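Local coordinates for uncharacterized protein (Wolinella succinogenes, PDB 3JYG) that is of unknown function but belongs to the 6-pyruvoyl tetrahydropterin synthase family and holds a zinc ion, at residues Ile4-Glu10 with Ile47-Arg53. Numbering follows the deposited sequence.
Sequences IYQIAKE and IVHLESR
Gln6 and Glu51 meet through different first torsions: Gln6 sets CG beside its backbone N (chi1 -72°) and Glu51 places CG anti to its backbone N (chi1 175°), after which both chains run on extended, and amide and carboxylate come together 20° from coplanar. Gln6 NE2 donates to Glu51 OE1 over 2.7 Å, the oxygen lying in the amide plane and receiving the N-H on its anti lone pair. A primary amide suits this place because its other end can accept: Gln6 OE1 accepts a hydrogen bond from a water 2.9 Å away. That water also lies 2.8 Å from His49 ND1, in the plane of the imidazole at its edge, while His49 NE2 is hydrogen-bonded to Glu167 OE1 on strand 162-169, which probably fixes the ring's rotation. Small Ala8 fits against this ring, its CB 3.5 Å from His49 ND1. On the far side of Glu51 from His49, Ile4 CG2 lies against the end of the Glu51 chain, 3.5 Å from CD.

Beneath these groups, strands 3-17 and 40-52 pair antiparallel within a mixed sheet consistent with the tunnelling (T-) fold of the family. Tyr5–Ser52, Ile7–Leu50 and Lys9–Val48 are the hydrogen-bonded pairs, two N-H···O bonds each. The non-hydrogen-bonded pairs between them add CA-H···O contacts, such as Gln6 CA to Leu50 O at 3.1 Å. Residues 4-9 also form an antiparallel ladder with a strand of a second subunit, carrying the sheet across the interface.

On the face of Tyr5, Ile7 and Leu50, branched aliphatic chains suit burial: Ile7 CG1 packs on Leu50 CB at 3.9 Å, and Ile7 also touches Phe63. Tyr5 presents its ring edge to the chain end, CE1 lying 3.5 Å from Arg53 O, while the Tyr5 side chain touches Leu55 and Val60.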
ATOM      1  N   ILE A   4      -6.189  16.987  -3.953  1.00 22.12           N
ATOM      2  CA  ILE A   4      -7.156  15.949  -4.290  1.00 21.25           C
ATOM      3  C   ILE A   4      -7.332  15.056  -3.041  1.00 19.96           C
ATOM      4  O   ILE A   4      -6.351  14.693  -2.382  1.00 18.94           O
ATOM      5  CB  ILE A   4      -6.687  15.063  -5.483  1.00 21.61           C
ATOM      6  CG1 ILE A   4      -6.466  15.927  -6.738  1.00 25.29           C
ATOM      7  CG2 ILE A   4      -7.748  14.091  -5.818  1.00 22.65           C
ATOM      8  CD1 ILE A   4      -5.879  15.165  -7.910  1.00 30.25           C
ATOM      9  N   TYR A   5      -8.572  14.698  -2.735  1.00 18.82           N
ATOM     10  CA  TYR A   5      -8.877  13.987  -1.499  1.00 17.35           C
ATOM     11  C   TYR A   5      -9.355  12.601  -1.906  1.00 17.28           C
ATOM     12  O   TYR A   5     -10.201  12.469  -2.804  1.00 17.45           O
ATOM     13  CB  TYR A   5      -9.974  14.708  -0.728  1.00 16.74           C
ATOM     14  CG  TYR A   5      -9.646  16.131  -0.363  1.00 20.53           C
ATOM     15  CD1 TYR A   5     -10.140  17.197  -1.135  1.00 23.51           C
ATOM     16  CD2 TYR A   5      -8.848  16.416   0.722  1.00 17.82           C
ATOM     17  CE1 TYR A   5      -9.818  18.524  -0.831  1.00 24.38           C
ATOM     18  CE2 TYR A   5      -8.523  17.746   1.052  1.00 21.63           C
ATOM     19  CZ  TYR A   5      -9.013  18.782   0.258  1.00 23.95           C
ATOM     20  OH  TYR A   5      -8.740  20.082   0.581  1.00 27.50           O
ATOM     21  N   GLN A   6      -8.832  11.567  -1.264  1.00 15.98           N
ATOM     22  CA  GLN A   6      -9.287  10.207  -1.565  1.00 17.58           C
ATOM     23  C   GLN A   6      -9.595   9.456  -0.266  1.00 17.34           C
ATOM     24  O   GLN A   6      -9.038   9.791   0.775  1.00 17.48           O
ATOM     25  CB  GLN A   6      -8.238   9.424  -2.371  1.00 16.66           C
ATOM     26  CG  GLN A   6      -8.063   9.854  -3.827  1.00 20.21           C
ATOM     27  CD  GLN A   6      -7.086   8.953  -4.619  1.00 23.90           C
ATOM     28  OE1 GLN A   6      -6.452   8.073  -4.051  1.00 20.49           O
ATOM     29  NE2 GLN A   6      -6.984   9.178  -5.948  1.00 21.56           N
ATOM     30  N   ILE A   7     -10.490   8.467  -0.321  1.00 16.26           N
ATOM     31  CA  ILE A   7     -10.617   7.520   0.787  1.00 16.80           C
ATOM     32  C   ILE A   7     -10.473   6.136   0.189  1.00 17.71           C
ATOM     33  O   ILE A   7     -10.736   5.973  -1.000  1.00 17.26           O
ATOM     34  CB  ILE A   7     -11.929   7.667   1.610  1.00 17.45           C
ATOM     35  CG1 ILE A   7     -13.179   7.604   0.716  1.00 17.25           C
ATOM     36  CG2 ILE A   7     -11.873   8.963   2.431  1.00 17.53           C
ATOM     37  CD1 ILE A   7     -14.408   6.903   1.373  1.00 15.96           C
ATOM     38  N   ALA A   8     -10.027   5.156   0.977  1.00 17.39           N
ATOM     39  CA  ALA A   8      -9.926   3.803   0.489  1.00 15.99           C
ATOM     40  C   ALA A   8     -10.444   2.863   1.557  1.00 17.35           C
ATOM     41  O   ALA A   8     -10.132   3.042   2.756  1.00 16.33           O
ATOM     42  CB  ALA A   8      -8.511   3.460   0.211  1.00 17.33           C
ATOM     43  N   LYS A   9     -11.160   1.830   1.128  1.00 16.46           N
ATOM     44  CA  LYS A   9     -11.650   0.865   2.093  1.00 17.63           C
ATOM     45  C   LYS A   9     -11.505  -0.536   1.544  1.00 16.86           C
ATOM     46  O   LYS A   9     -11.754  -0.752   0.359  1.00 15.77           O
ATOM     47  CB  LYS A   9     -13.101   1.167   2.471  1.00 17.80           C
ATOM     48  CG  LYS A   9     -13.703   0.101   3.388  1.00 22.57           C
ATOM     49  CD  LYS A   9     -14.673   0.628   4.453  1.00 26.44           C
ATOM     50  CE  LYS A   9     -14.894  -0.485   5.488  1.00 29.95           C
ATOM     51  NZ  LYS A   9     -16.131  -0.253   6.285  1.00 30.39           N
ATOM     52  N   GLU A  10     -11.119  -1.451   2.440  1.00 16.62           N
ATOM     53  CA  GLU A  10     -10.843  -2.881   2.176  1.00 16.98           C
ATOM     54  C   GLU A  10     -12.055  -3.770   2.485  1.00 17.03           C
ATOM     55  O   GLU A  10     -12.819  -3.512   3.448  1.00 16.40           O
ATOM     56  CB  GLU A  10      -9.626  -3.375   2.995  1.00 15.84           C
ATOM     57  CG  GLU A  10      -8.393  -2.433   2.893  1.00 20.74           C
ATOM     58  CD  GLU A  10      -7.097  -3.003   3.498  1.00 24.87           C
ATOM     59  OE1 GLU A  10      -7.132  -3.995   4.268  1.00 25.94           O
ATOM     60  OE2 GLU A  10      -6.023  -2.453   3.187  1.00 31.48           O
ATOM     61  N   ILE A  47      -9.943  -3.485  -2.665  1.00 13.15           N
ATOM     62  CA  ILE A  47      -9.739  -2.138  -2.141  1.00 13.07           C
ATOM     63  C   ILE A  47     -10.348  -1.098  -3.090  1.00 14.58           C
ATOM     64  O   ILE A  47      -9.905  -0.978  -4.240  1.00 13.73           O
ATOM     65  CB  ILE A  47      -8.245  -1.805  -1.939  1.00 13.10           C
ATOM     66  CG1 ILE A  47      -7.548  -2.960  -1.223  1.00 15.23           C
ATOM     67  CG2 ILE A  47      -8.124  -0.451  -1.133  1.00 14.09           C
ATOM     68  CD1 ILE A  47      -6.089  -2.715  -0.832  1.00 17.40           C
ATOM     69  N   VAL A  48     -11.332  -0.346  -2.589  1.00 14.62           N
ATOM     70  CA  VAL A  48     -12.061   0.664  -3.394  1.00 14.83           C
ATOM     71  C   VAL A  48     -11.514   2.061  -3.074  1.00 14.91           C
ATOM     72  O   VAL A  48     -11.455   2.427  -1.904  1.00 16.06           O
ATOM     73  CB  VAL A  48     -13.578   0.631  -3.051  1.00 14.34           C
ATOM     74  CG1 VAL A  48     -14.344   1.780  -3.736  1.00 11.70           C
ATOM     75  CG2 VAL A  48     -14.153  -0.695  -3.406  1.00 14.72           C
ATOM     76  N   HIS A  49     -11.096   2.813  -4.088  1.00 14.35           N
ATOM     77  CA  HIS A  49     -10.590   4.169  -3.877  1.00 15.50           C
ATOM     78  C   HIS A  49     -11.579   5.168  -4.449  1.00 14.98           C
ATOM     79  O   HIS A  49     -11.977   5.054  -5.626  1.00 16.00           O
ATOM     80  CB  HIS A  49      -9.211   4.345  -4.528  1.00 14.63           C
ATOM     81  CG  HIS A  49      -8.180   3.395  -4.017  1.00 17.40           C
ATOM     82  ND1 HIS A  49      -7.248   3.759  -3.077  1.00 15.41           N
ATOM     83  CD2 HIS A  49      -7.929   2.098  -4.322  1.00 13.15           C
ATOM     84  CE1 HIS A  49      -6.439   2.731  -2.849  1.00 18.06           C
ATOM     85  NE2 HIS A  49      -6.850   1.703  -3.580  1.00 13.99           N
ATOM     86  N   LEU A  50     -12.033   6.092  -3.597  1.00 14.13           N
ATOM     87  CA  LEU A  50     -13.066   7.039  -3.981  1.00 13.79           C
ATOM     88  C   LEU A  50     -12.387   8.387  -3.875  1.00 15.16           C
ATOM     89  O   LEU A  50     -11.494   8.534  -3.035  1.00 14.81           O
ATOM     90  CB  LEU A  50     -14.268   6.979  -3.028  1.00 13.43           C
ATOM     91  CG  LEU A  50     -15.099   5.680  -2.980  1.00 13.66           C
ATOM     92  CD1 LEU A  50     -16.377   5.886  -2.151  1.00 11.31           C
ATOM     93  CD2 LEU A  50     -15.439   5.190  -4.428  1.00 11.72           C
ATOM     94  N   GLU A  51     -12.806   9.350  -4.704  1.00 15.04           N
ATOM     95  CA  GLU A  51     -12.104  10.637  -4.859  1.00 16.47           C
ATOM     96  C   GLU A  51     -13.035  11.846  -5.034  1.00 17.51           C
ATOM     97  O   GLU A  51     -14.054  11.759  -5.721  1.00 17.36           O
ATOM     98  CB  GLU A  51     -11.140  10.508  -6.075  1.00 16.24           C
ATOM     99  CG  GLU A  51     -10.416  11.755  -6.452  1.00 19.54           C
ATOM    100  CD  GLU A  51      -9.479  11.582  -7.632  1.00 25.47           C
ATOM    101  OE1 GLU A  51      -8.422  10.953  -7.470  1.00 25.50           O
ATOM    102  OE2 GLU A  51      -9.783  12.113  -8.722  1.00 30.35           O
ATOM    103  N   SER A  52     -12.670  12.979  -4.435  1.00 18.32           N
ATOM    104  CA  SER A  52     -13.358  14.252  -4.672  1.00 19.61           C
ATOM    105  C   SER A  52     -12.323  15.373  -4.688  1.00 20.46           C
ATOM    106  O   SER A  52     -11.177  15.211  -4.206  1.00 19.15           O
ATOM    107  CB  SER A  52     -14.395  14.552  -3.572  1.00 20.51           C
ATOM    108  OG  SER A  52     -13.790  14.378  -2.288  1.00 23.78           O
ATOM    109  N   ARG A  53     -12.746  16.523  -5.219  1.00 21.17           N
ATOM    110  CA  ARG A  53     -11.873  17.680  -5.212  1.00 22.77           C
ATOM    111  C   ARG A  53     -12.170  18.575  -4.045  1.00 21.66           C
ATOM    112  O   ARG A  53     -11.437  19.519  -3.828  1.00 22.06           O
ATOM    113  CB  ARG A  53     -11.969  18.468  -6.530  1.00 22.57           C
ATOM    114  CG  ARG A  53     -11.888  17.588  -7.762  1.00 29.26           C
ATOM    115  CD  ARG A  53     -10.591  16.782  -7.823  1.00 38.76           C
ATOM    116  NE  ARG A  53     -10.402  16.208  -9.158  1.00 45.03           N
ATOM    117  CZ  ARG A  53      -9.747  16.809 -10.154  1.00 47.60           C
ATOM    118  NH1 ARG A  53      -9.212  18.019  -9.978  1.00 48.57           N
ATOM    119  NH2 ARG A  53      -9.642  16.200 -11.334  1.00 48.45           N
TER
HETATM  120  O   HOH W   1      -6.807   6.212  -1.910  1.00 20.43           O